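PF04016 domain protein (Desulfitobacterium hafniense, PDB 3L5O) is of unknown function but combines enolase-like and Rossmann-like folds around a putative active site, with a possible role in heavy-metal chelation. Local coordinates at residues Gly141-Val146 against Asp162-Glu167; Asn29-Asp34 against Leu77-Ala82; Thr45-Arg50 against Gly58-Phe63; Ser51-Gly56 against Lys242-Ala247. One frame throughout, in Å; residues are numbered along the deposited sequence.

Interaction 1: Gly141-Val146 against Asp162-Glu167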
loop_
_atom_site.group_PDB
_atom_site.type_symbol
_atom_site.label_atom_id
_atom_site.label_comp_id
_atom_site.label_asym_id
_atom_site.label_seq_id
_atom_site.Cartn_x
_atom_site.Cartn_y
_atom_site.Cartn_z
ATOM N N GLY A 141 1.528 0.053 -26.269
ATOM C CA GLY A 141 0.461 0.530 -27.126
ATOM C C GLY A 141 -0.891 0.705 -26.454
ATOM O O GLY A 141 -1.861 1.048 -27.106
ATOM N N LYS A 142 -0.953 0.511 -25.145
ATOM C CA LYS A 142 -2.218 0.512 -24.417
ATOM C C LYS A 142 -2.370 1.778 -23.599
ATOM O O LYS A 142 -1.428 2.542 -23.441
ATOM C CB LYS A 142 -2.302 -0.718 -23.522
ATOM C CG LYS A 142 -2.165 -2.037 -24.257
ATOM C CD LYS A 142 -3.220 -2.193 -25.338
ATOM C CE LYS A 142 -3.410 -3.644 -25.703
ATOM N NZ LYS A 142 -4.142 -3.796 -27.004
ATOM N N LYS A 143 -3.580 2.020 -23.136
ATOM C CA LYS A 143 -3.850 3.146 -22.256
ATOM C C LYS A 143 -3.660 2.793 -20.776
ATOM O O LYS A 143 -4.311 1.891 -20.223
ATOM C CB LYS A 143 -5.244 3.715 -22.510
ATOM C CG LYS A 143 -5.509 4.995 -21.720
ATOM C CD LYS A 143 -6.580 5.906 -22.361
ATOM C CE LYS A 143 -6.865 7.169 -21.494
ATOM N NZ LYS A 143 -5.800 8.202 -21.647
ATOM N N VAL A 144 -2.768 3.524 -20.131
ATOM C CA VAL A 144 -2.341 3.211 -18.758
ATOM C C VAL A 144 -2.562 4.402 -17.812
ATOM O O VAL A 144 -2.215 5.554 -18.111
ATOM C CB VAL A 144 -0.845 2.810 -18.708
ATOM C CG1 VAL A 144 -0.379 2.566 -17.275
ATOM C CG2 VAL A 144 -0.588 1.587 -19.586
ATOM N N GLY A 145 -3.171 4.122 -16.673
ATOM C CA GLY A 145 -3.446 5.148 -15.689
ATOM C C GLY A 145 -2.710 4.768 -14.418
ATOM O O GLY A 145 -2.841 3.640 -13.960
ATOM N N VAL A 146 -1.968 5.713 -13.850
ATOM C CA VAL A 146 -1.227 5.532 -12.595
ATOM C C VAL A 146 -1.659 6.589 -11.583
ATOM O O VAL A 146 -1.587 7.775 -11.859
ATOM C CB VAL A 146 0.290 5.673 -12.808
ATOM C CG1 VAL A 146 1.028 5.555 -11.458
ATOM C CG2 VAL A 146 0.797 4.613 -13.798
ATOM N N ASP A 162 0.390 4.910 -23.741
ATOM C CA ASP A 162 -0.376 6.128 -23.519
ATOM C C ASP A 162 -0.586 6.253 -21.991
ATOM O O ASP A 162 -1.512 5.689 -21.414
ATOM C CB ASP A 162 -1.696 6.027 -24.296
ATOM C CG ASP A 162 -2.612 7.234 -24.109
ATOM O OD1 ASP A 162 -2.239 8.196 -23.400
ATOM O OD2 ASP A 162 -3.753 7.276 -24.648
ATOM N N LEU A 163 0.304 7.004 -21.363
ATOM C CA LEU A 163 0.379 7.102 -19.904
ATOM C C LEU A 163 -0.285 8.358 -19.381
ATOM O O LEU A 163 -0.020 9.459 -19.889
ATOM C CB LEU A 163 1.849 7.111 -19.459
ATOM C CG LEU A 163 2.143 7.257 -17.952
ATOM C CD1 LEU A 163 1.652 6.085 -17.165
ATOM C CD2 LEU A 163 3.634 7.496 -17.770
ATOM N N SER A 164 -1.128 8.182 -18.358
ATOM C CA SER A 164 -1.602 9.287 -17.509
ATOM C C SER A 164 -1.276 9.054 -16.040
ATOM O O SER A 164 -1.647 8.008 -15.482
ATOM C CB SER A 164 -3.096 9.458 -17.626
ATOM O OG SER A 164 -3.495 9.665 -18.952
ATOM N N ILE A 165 -0.609 10.039 -15.430
ATOM C CA ILE A 165 -0.251 10.047 -14.008
ATOM C C ILE A 165 -1.164 11.041 -13.321
ATOM O O ILE A 165 -1.345 12.144 -13.822
ATOM C CB ILE A 165 1.232 10.396 -13.773
ATOM C CG1 ILE A 165 2.126 9.304 -14.391
ATOM C CG2 ILE A 165 1.547 10.485 -12.224
ATOM C CD1 ILE A 165 3.534 9.700 -14.568
ATOM N N LEU A 166 -1.791 10.595 -12.235
ATOM C CA LEU A 166 -2.747 11.363 -11.419
ATOM C C LEU A 166 -2.197 11.427 -10.030
ATOM O O LEU A 166 -1.814 10.398 -9.486
ATOM C CB LEU A 166 -4.095 10.663 -11.385
ATOM C CG LEU A 166 -4.885 10.543 -12.690
ATOM C CD1 LEU A 166 -4.598 9.235 -13.435
ATOM C CD2 LEU A 166 -6.320 10.611 -12.392
ATOM N N GLU A 167 -2.117 12.631 -9.457
ATOM C CA GLU A 167 -1.634 12.838 -8.079
ATOM C C GLU A 167 -2.454 13.913 -7.360
ATOM O O GLU A 167 -3.041 14.785 -7.988
ATOM C CB GLU A 167 -0.177 13.303 -8.104
ATOM C CG GLU A 167 0.809 12.341 -8.766
ATOM C CD GLU A 167 2.127 13.010 -9.133
ATOM O OE1 GLU A 167 2.089 14.083 -9.738
ATOM O OE2 GLU A 167 3.204 12.454 -8.835
HETATM O O HOH W 1 -3.696 7.410 -20.457
#
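K143 and D162 pair at the start of two parallel strands, 143-146 and 162-167. Both side chains project from the same face of the sheet. K143 CG lies anti to its backbone N (chi1 -173°). The chain then runs out nearly straight and bends at its last torsion (chi4 78°). This brings NZ to 3.7 Å from D162 OD2, a long salt bridge. NZ is also close to a water, which probably accepts a hydrogen bond from it. The water probably donates to D162 O and is hydrogen-bonded to S164 OG at 2.7 Å, on the same face.

The other face is apolar. V144, V146, L163 and I165 point there. L163 CD1 reaches between the valines, 3.8 Å from V146 CG2 and 4.1 Å from V144 CG1. Helix 153-157 covers this face through L153 and L157. The two strands and this helix form a beta-alpha-beta crossover, as expected of the Rossmann-like fold.

Five backbone bonds join 141-146 to 162-167, from D162 N to K142 O at one end to L166 N to V146 O at the other. The contact is thus two-sided, with charge and water on one face and hydrocarbon on the other.

Interaction 2: Asn29-Asp34 against Leu77-Ala82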
loop_
_atom_site.group_PDB
_atom_site.type_symbol
_atom_site.label_atom_id
_atom_site.label_comp_id
_atom_site.label_asym_id
_atom_site.label_seq_id
_atom_site.Cartn_x
_atom_site.Cartn_y
_atom_site.Cartn_z
ATOM N N ASN A 29 -10.983 -8.142 9.120
ATOM C CA ASN A 29 -11.625 -9.341 9.660
ATOM C C ASN A 29 -10.821 -10.590 9.401
ATOM O O ASN A 29 -11.088 -11.615 10.009
ATOM C CB ASN A 29 -13.054 -9.486 9.119
ATOM C CG ASN A 29 -13.966 -8.457 9.686
ATOM O OD1 ASN A 29 -13.783 -8.074 10.838
ATOM N ND2 ASN A 29 -14.973 -7.997 8.905
ATOM N N GLY A 30 -9.833 -10.498 8.519
ATOM C CA GLY A 30 -8.888 -11.573 8.295
ATOM C C GLY A 30 -7.770 -11.691 9.325
ATOM O O GLY A 30 -7.037 -12.661 9.309
ATOM N N ILE A 31 -7.637 -10.725 10.228
ATOM C CA ILE A 31 -6.567 -10.754 11.227
ATOM C C ILE A 31 -7.007 -11.555 12.475
ATOM O O ILE A 31 -7.968 -11.192 13.137
ATOM C CB ILE A 31 -6.124 -9.306 11.631
ATOM C CG1 ILE A 31 -5.692 -8.483 10.407
ATOM C CG2 ILE A 31 -4.948 -9.331 12.644
ATOM C CD1 ILE A 31 -5.530 -6.997 10.693
ATOM N N PRO A 32 -6.294 -12.627 12.821
ATOM C CA PRO A 32 -6.569 -13.328 14.077
ATOM C C PRO A 32 -6.234 -12.456 15.287
ATOM O O PRO A 32 -5.260 -11.682 15.307
ATOM C CB PRO A 32 -5.662 -14.557 14.011
ATOM C CG PRO A 32 -5.272 -14.650 12.512
ATOM C CD PRO A 32 -5.185 -13.246 12.072
ATOM N N GLU A 33 -7.089 -12.577 16.291
ATOM C CA GLU A 33 -6.970 -11.825 17.543
ATOM C C GLU A 33 -5.674 -11.976 18.308
ATOM O O GLU A 33 -5.274 -11.068 19.034
ATOM C CB GLU A 33 -8.031 -12.308 18.494
ATOM C CG GLU A 33 -9.245 -11.467 18.426
ATOM C CD GLU A 33 -10.119 -11.818 19.559
ATOM O OE1 GLU A 33 -10.711 -12.894 19.464
ATOM O OE2 GLU A 33 -10.119 -11.039 20.532
ATOM N N ASP A 34 -5.062 -13.151 18.169
ATOM C CA ASP A 34 -3.839 -13.504 18.883
ATOM C C ASP A 34 -2.697 -12.520 18.611
ATOM O O ASP A 34 -1.811 -12.355 19.453
ATOM C CB ASP A 34 -3.393 -14.915 18.479
ATOM C CG ASP A 34 -4.335 -16.018 18.998
ATOM O OD1 ASP A 34 -5.303 -15.726 19.749
ATOM O OD2 ASP A 34 -4.167 -17.232 18.703
ATOM N N LEU A 77 -2.357 -3.785 22.373
ATOM C CA LEU A 77 -3.698 -4.116 21.912
ATOM C C LEU A 77 -3.599 -5.142 20.819
ATOM O O LEU A 77 -2.587 -5.241 20.145
ATOM C CB LEU A 77 -4.428 -2.864 21.374
ATOM C CG LEU A 77 -4.875 -1.856 22.452
ATOM C CD1 LEU A 77 -5.645 -0.704 21.818
ATOM C CD2 LEU A 77 -5.693 -2.512 23.496
ATOM N N PRO A 78 -4.664 -5.897 20.614
ATOM C CA PRO A 78 -4.760 -6.717 19.412
ATOM C C PRO A 78 -4.529 -5.916 18.166
ATOM O O PRO A 78 -5.045 -4.812 17.960
ATOM C CB PRO A 78 -6.199 -7.249 19.461
ATOM C CG PRO A 78 -6.492 -7.309 20.898
ATOM C CD PRO A 78 -5.845 -6.069 21.480
ATOM N N LEU A 79 -3.734 -6.513 17.298
ATOM C CA LEU A 79 -3.475 -5.977 15.997
ATOM C C LEU A 79 -4.768 -5.676 15.245
ATOM O O LEU A 79 -4.872 -4.678 14.524
ATOM C CB LEU A 79 -2.628 -6.998 15.236
ATOM C CG LEU A 79 -1.662 -6.542 14.173
ATOM C CD1 LEU A 79 -0.632 -5.549 14.750
ATOM C CD2 LEU A 79 -0.988 -7.779 13.594
ATOM N N ARG A 80 -5.775 -6.520 15.411
ATOM C CA ARG A 80 -7.027 -6.287 14.699
ATOM C C ARG A 80 -7.782 -5.065 15.223
ATOM O O ARG A 80 -8.512 -4.420 14.476
ATOM C CB ARG A 80 -7.914 -7.512 14.752
ATOM C CG ARG A 80 -9.105 -7.361 13.843
ATOM C CD ARG A 80 -9.907 -8.614 13.663
ATOM N NE ARG A 80 -10.456 -9.119 14.909
ATOM C CZ ARG A 80 -10.939 -10.345 15.045
ATOM N NH1 ARG A 80 -10.914 -11.192 14.014
ATOM N NH2 ARG A 80 -11.449 -10.732 16.208
ATOM N N VAL A 81 -7.613 -4.759 16.506
ATOM C CA VAL A 81 -8.227 -3.564 17.099
ATOM C C VAL A 81 -7.518 -2.298 16.549
ATOM O O VAL A 81 -8.168 -1.375 16.069
ATOM C CB VAL A 81 -8.233 -3.619 18.640
ATOM C CG1 VAL A 81 -8.749 -2.318 19.224
ATOM C CG2 VAL A 81 -9.105 -4.776 19.130
ATOM N N ALA A 82 -6.199 -2.282 16.618
ATOM C CA ALA A 82 -5.390 -1.229 16.020
ATOM C C ALA A 82 -5.653 -1.034 14.491
ATOM O O ALA A 82 -5.598 0.070 14.012
ATOM C CB ALA A 82 -3.918 -1.514 16.230
HETATM O O HOH W 2 -5.253 -9.292 16.303
#
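The loop 29-34 runs past the first turn of helix 79-83, with I31 CA 5.7 Å from R80 CA and E33 CA 5.9 Å from P78 CA. P78 is the N-cap residue, and its carbonyl accepts from A82 N.

R80 carries the largest share of the contact. Its CG is anti to the backbone N, and the chain stays extended until it bends about the CG-CD bond (chi3 60°). The side chain therefore wraps around the carbonyl of I31. CD lies 3.3 Å from I31 O and NH1 lies 3.1 Å from the same oxygen. The guanidinium meets this carbonyl obliquely, while N29 O lies farther off at its edge. On the other branch, NH2 approaches E33 CG to 3.2 Å. The E33 carboxylate and the guanidinium are nearly parallel, their planes 14° apart. They form a long salt bridge, E33 OE1 to R80 NH2 at 4.0 Å. The long distance suggests only a modest attraction, and E33 is exposed.

I31 lies deeper. Its side chain and that of R80 run past each other in opposite directions. I31 CG2 rests 4.2 Å from L79 CB. A water bridges the backbones: it donates to P32 O and accepts from R80 N. It thus satisfies an amide in the first turn of the helix.

L79 continues the packing inward. It touches A100 and A103 of helix 91-105, and I49 and S51 of strand 46-51. P32 packs on Y104 of the same long helix. The contact joins the loop between helix 22-29 and strand 39-42 to the start of helix 79-83.

Interaction 3: Thr45-Arg50 against Gly58-Phe63; sequences THSVIR and GPNRPF. With IMD (imidazole), chain E.
S47 and N60 turn their polar ends toward each other on one side of the hairpin made by strands 46-51 and 54-59. N60 CG and S47 OG each sit beside their own backbone N (chi1 -71° and -74°). N60 ND2 gives a weak hydrogen bond to S47 OG at 3.4 Å. Stronger partners lie outside the pair: S95 OG binds both S47 OG and N60 OD1, and ND2 also donates to G43 O. The N60 amide is thereby fixed in its rotation.

H46 and P59 occupy the other face. The imidazole of H46 presents an edge to G58 O, with CD2 3.5 Å from that oxygen and 3.8 Å from P59 CA.

S47 and G58 form a hydrogen-bonded pair, and H46 and P59 a non-hydrogen-bonded one. N60 N reaches T45 O at 3.0 Å in a straight bond (178° at the hydrogen), but from above the carbonyl plane.

An imidazole, probably from the crystallisation liquor, makes a weak bond from N3 to P59 O. R61 lies against it, NE 3.2 Å from C4, and makes a cation-pi contact with W168. The pairing is an antiparallel beta hairpin, completed by strand 39-42 as a three-stranded meander, consistent with an enolase-like N-terminal fold.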
loop_
_atom_site.group_PDB
_atom_site.type_symbol
_atom_site.label_atom_id
_atom_site.label_comp_id
_atom_site.label_asym_id
_atom_site.label_seq_id
_atom_site.Cartn_x
_atom_site.Cartn_y
_atom_site.Cartn_z
ATOM N N THR A 45 7.640 9.985 7.287
ATOM C CA THR A 45 7.160 9.444 6.009
ATOM C C THR A 45 6.465 8.087 6.101
ATOM O O THR A 45 5.758 7.698 5.166
ATOM C CB THR A 45 8.331 9.336 5.022
ATOM O OG1 THR A 45 9.337 8.457 5.550
ATOM C CG2 THR A 45 9.038 10.680 4.881
ATOM N N HIS A 46 6.672 7.351 7.197
ATOM C CA HIS A 46 5.930 6.116 7.419
ATOM C C HIS A 46 5.622 5.922 8.891
ATOM O O HIS A 46 6.297 6.464 9.756
ATOM C CB HIS A 46 6.694 4.864 6.951
ATOM C CG HIS A 46 6.852 4.741 5.463
ATOM N ND1 HIS A 46 8.034 5.047 4.820
ATOM C CD2 HIS A 46 5.999 4.313 4.503
ATOM C CE1 HIS A 46 7.895 4.821 3.526
ATOM N NE2 HIS A 46 6.671 4.374 3.309
ATOM N N SER A 47 4.579 5.132 9.134
ATOM C CA SER A 47 4.309 4.496 10.412
ATOM C C SER A 47 4.683 3.019 10.268
ATOM O O SER A 47 4.565 2.456 9.186
ATOM C CB SER A 47 2.830 4.632 10.766
ATOM O OG SER A 47 2.519 5.965 11.162
ATOM N N VAL A 48 5.160 2.409 11.352
ATOM C CA VAL A 48 5.613 1.016 11.332
ATOM C C VAL A 48 5.173 0.273 12.617
ATOM O O VAL A 48 5.264 0.795 13.731
ATOM C CB VAL A 48 7.142 0.914 11.041
ATOM C CG1 VAL A 48 7.962 1.521 12.151
ATOM C CG2 VAL A 48 7.562 -0.530 10.788
ATOM N N ILE A 49 4.657 -0.939 12.430
ATOM C CA ILE A 49 4.253 -1.813 13.518
ATOM C C ILE A 49 4.901 -3.183 13.367
ATOM O O ILE A 49 4.970 -3.712 12.285
ATOM C CB ILE A 49 2.703 -1.935 13.537
ATOM C CG1 ILE A 49 2.102 -0.578 13.908
ATOM C CG2 ILE A 49 2.238 -3.033 14.463
ATOM C CD1 ILE A 49 0.640 -0.601 14.255
ATOM N N ARG A 50 5.382 -3.726 14.483
ATOM C CA ARG A 50 5.762 -5.130 14.624
ATOM C C ARG A 50 4.726 -5.877 15.432
ATOM O O ARG A 50 4.312 -5.397 16.472
ATOM C CB ARG A 50 7.080 -5.261 15.378
ATOM C CG ARG A 50 7.594 -6.693 15.410
ATOM C CD ARG A 50 9.034 -6.835 15.917
ATOM N NE ARG A 50 9.192 -6.427 17.323
ATOM C CZ ARG A 50 8.797 -7.116 18.375
ATOM N NH1 ARG A 50 8.179 -8.281 18.235
ATOM N NH2 ARG A 50 9.007 -6.632 19.598
ATOM N N GLY A 58 2.856 1.790 6.805
ATOM C CA GLY A 58 1.858 2.647 6.179
ATOM C C GLY A 58 2.433 4.038 5.911
ATOM O O GLY A 58 3.258 4.492 6.705
ATOM N N PRO A 59 2.067 4.697 4.797
ATOM C CA PRO A 59 2.642 6.012 4.454
ATOM C C PRO A 59 2.007 7.226 5.153
ATOM O O PRO A 59 0.771 7.272 5.287
ATOM C CB PRO A 59 2.409 6.108 2.939
ATOM C CG PRO A 59 1.145 5.343 2.711
ATOM C CD PRO A 59 1.133 4.228 3.758
ATOM N N ASN A 60 2.859 8.179 5.550
ATOM C CA ASN A 60 2.477 9.475 6.135
ATOM C C ASN A 60 2.790 10.605 5.167
ATOM O O ASN A 60 3.437 10.376 4.164
ATOM C CB ASN A 60 3.290 9.737 7.410
ATOM C CG ASN A 60 2.884 8.840 8.546
ATOM O OD1 ASN A 60 1.771 8.338 8.558
ATOM N ND2 ASN A 60 3.778 8.640 9.515
ATOM N N ARG A 61 2.324 11.818 5.465
ATOM C CA ARG A 61 2.780 13.024 4.751
ATOM C C ARG A 61 3.596 13.894 5.715
ATOM O O ARG A 61 3.417 13.794 6.929
ATOM C CB ARG A 61 1.607 13.869 4.223
ATOM C CG ARG A 61 0.395 13.142 3.654
ATOM C CD ARG A 61 -0.909 13.923 3.912
ATOM N NE ARG A 61 -2.078 13.451 3.164
ATOM C CZ ARG A 61 -2.386 13.784 1.898
ATOM N NH1 ARG A 61 -1.605 14.604 1.184
ATOM N NH2 ARG A 61 -3.487 13.282 1.337
ATOM N N PRO A 62 4.472 14.759 5.193
ATOM C CA PRO A 62 5.104 15.806 6.020
ATOM C C PRO A 62 4.102 16.899 6.443
ATOM O O PRO A 62 4.308 17.561 7.468
ATOM C CB PRO A 62 6.189 16.386 5.101
ATOM C CG PRO A 62 5.702 16.116 3.712
ATOM C CD PRO A 62 4.925 14.818 3.791
ATOM N N PHE A 63 3.044 17.082 5.647
ATOM C CA PHE A 63 1.905 17.928 6.020
ATOM C C PHE A 63 1.301 17.489 7.369
ATOM O O PHE A 63 1.491 18.164 8.391
ATOM C CB PHE A 63 0.830 17.893 4.918
HETATM N N1 IMD E . -2.489 9.361 2.101
HETATM C C2 IMD E . -1.308 8.781 2.444
HETATM N N3 IMD E . -0.809 9.421 3.525
HETATM C C4 IMD E . -1.673 10.404 3.874
HETATM C C5 IMD E . -2.729 10.364 2.974
#

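Interaction 4: Ser51-Gly56 against Lys242-Ala247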
loop_
_atom_site.group_PDB
_atom_site.type_symbol
_atom_site.label_atom_id
_atom_site.label_comp_id
_atom_site.label_asym_id
_atom_site.label_seq_id
_atom_site.Cartn_x
_atom_site.Cartn_y
_atom_site.Cartn_z
ATOM N N SER A 51 4.320 -7.049 14.943
ATOM C CA SER A 51 3.568 -8.034 15.719
ATOM C C SER A 51 4.331 -9.338 15.565
ATOM O O SER A 51 4.386 -9.863 14.453
ATOM C CB SER A 51 2.141 -8.232 15.170
ATOM O OG SER A 51 1.423 -9.224 15.918
ATOM N N GLY A 52 4.894 -9.853 16.671
ATOM C CA GLY A 52 5.858 -10.941 16.620
ATOM C C GLY A 52 7.039 -10.728 15.680
ATOM O O GLY A 52 7.801 -9.774 15.826
ATOM N N ASN A 53 7.181 -11.631 14.713
ATOM C CA ASN A 53 8.199 -11.553 13.649
ATOM C C ASN A 53 7.784 -10.729 12.395
ATOM O O ASN A 53 8.571 -10.570 11.450
ATOM C CB ASN A 53 8.569 -13.006 13.278
ATOM C CG ASN A 53 9.514 -13.117 12.101
ATOM O OD1 ASN A 53 10.616 -12.566 12.111
ATOM N ND2 ASN A 53 9.099 -13.881 11.086
ATOM N N GLY A 54 6.572 -10.184 12.385
ATOM C CA GLY A 54 6.037 -9.521 11.211
ATOM C C GLY A 54 6.051 -8.013 11.356
ATOM O O GLY A 54 5.708 -7.467 12.412
ATOM N N VAL A 55 6.424 -7.331 10.285
ATOM C CA VAL A 55 6.487 -5.878 10.272
ATOM C C VAL A 55 5.676 -5.315 9.093
ATOM O O VAL A 55 5.901 -5.689 7.942
ATOM C CB VAL A 55 7.959 -5.387 10.179
ATOM C CG1 VAL A 55 8.012 -3.860 9.971
ATOM C CG2 VAL A 55 8.712 -5.794 11.415
ATOM N N GLY A 56 4.749 -4.413 9.408
ATOM C CA GLY A 56 3.987 -3.687 8.415
ATOM C C GLY A 56 4.230 -2.191 8.445
ATOM O O GLY A 56 4.637 -1.606 9.483
ATOM N N LYS A 242 12.762 -7.900 5.611
ATOM C CA LYS A 242 13.622 -9.014 6.042
ATOM C C LYS A 242 14.501 -8.653 7.265
ATOM O O LYS A 242 15.016 -9.539 7.964
ATOM C CB LYS A 242 14.488 -9.508 4.875
ATOM C CG LYS A 242 13.688 -10.111 3.707
ATOM C CD LYS A 242 14.581 -10.441 2.498
ATOM N N ASP A 243 14.661 -7.352 7.510
ATOM C CA ASP A 243 15.456 -6.835 8.616
ATOM C C ASP A 243 14.528 -5.948 9.452
ATOM O O ASP A 243 14.398 -4.750 9.188
ATOM C CB ASP A 243 16.639 -6.040 8.053
ATOM C CG ASP A 243 17.781 -5.899 9.037
ATOM O OD1 ASP A 243 17.550 -5.856 10.269
ATOM O OD2 ASP A 243 18.964 -5.819 8.652
ATOM N N ASN A 244 13.868 -6.568 10.437
ATOM C CA ASN A 244 12.923 -5.900 11.333
ATOM C C ASN A 244 13.547 -4.723 12.071
ATOM O O ASN A 244 13.043 -3.610 11.996
ATOM C CB ASN A 244 12.355 -6.893 12.367
ATOM C CG ASN A 244 11.375 -7.909 11.759
ATOM O OD1 ASN A 244 11.139 -7.934 10.534
ATOM N ND2 ASN A 244 10.790 -8.752 12.627
ATOM N N ALA A 245 14.647 -4.981 12.772
ATOM C CA ALA A 245 15.358 -3.946 13.523
ATOM C C ALA A 245 15.727 -2.765 12.617
ATOM O O ALA A 245 15.556 -1.603 12.990
ATOM C CB ALA A 245 16.616 -4.539 14.200
ATOM N N ARG A 246 16.162 -3.071 11.399
ATOM C CA ARG A 246 16.612 -2.051 10.468
ATOM C C ARG A 246 15.476 -1.222 9.919
ATOM O O ARG A 246 15.608 -0.014 9.789
ATOM C CB ARG A 246 17.391 -2.672 9.313
ATOM C CG ARG A 246 17.989 -1.633 8.402
ATOM C CD ARG A 246 18.853 -2.170 7.294
ATOM N NE ARG A 246 19.350 -1.070 6.468
ATOM C CZ ARG A 246 20.439 -1.123 5.721
ATOM N NH1 ARG A 246 21.174 -2.227 5.678
ATOM N NH2 ARG A 246 20.806 -0.060 5.017
ATOM N N ALA A 247 14.367 -1.873 9.580
ATOM C CA ALA A 247 13.160 -1.187 9.132
ATOM C C ALA A 247 12.738 -0.092 10.114
ATOM O O ALA A 247 12.348 0.981 9.705
ATOM C CB ALA A 247 12.030 -2.194 8.943
#
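N244 joins the first turn of helix 244-251 to V55 and N53 of a beta hairpin, whose type II' turn runs from S51 to G54. The closer packing is around V55. Its CG2 lies 3.4 Å from both CG and OD1 of N244, and the two side chains lie alongside each other, running in opposite senses. With V55 CG1 anti to the backbone N (chi1 172°), CG2 lies beside that N and meets the N244 amide, while CG1 faces A247. Deeper in, V55 CG1 comes within 4.5 Å of A247 CB. V241 of strand 235-241 touches both V55 and A247, so apolar side chains gather on this side.

The outer side is looser. N53 is exposed at the turn. Its side chain crosses that of N244 at about a right angle, and N53 OD1 stays 3.9 Å from N244 ND2. D243, the N-cap of the helix, takes a weak capping bond from R246 N at OD1.

One hydrogen bond joins the two segments. N244 ND2 donates to N53 O at 3.1 Å, nearly straight at the hydrogen (169°). The acceptor lies in the plane of the N244 amide, while ND2 stands above the N53 carbonyl plane, 64° out of it.

Overall arrangement
From the N terminus, interaction 2 opens first, in the loop after helix 22-29. It closes at helix 79-83, and the hairpin of interaction 3 lies wholly within that span. Interaction 4 starts at the turn of the same hairpin and closes 186 residues later on helix 244-251, so it crosses both interactions 2 and 3. It ties the three-stranded sheet to the C-terminal part of the chain. Interaction 1 falls within this long loop, as a local crossover in the seven-stranded sheet. Interactions 2, 3 and 4 touch one another: interaction 2 reaches the hairpin through L79, and I49 O probably bonds to G56 N. Interaction 1 stands apart, its centre about 37 Å from that of interaction 2.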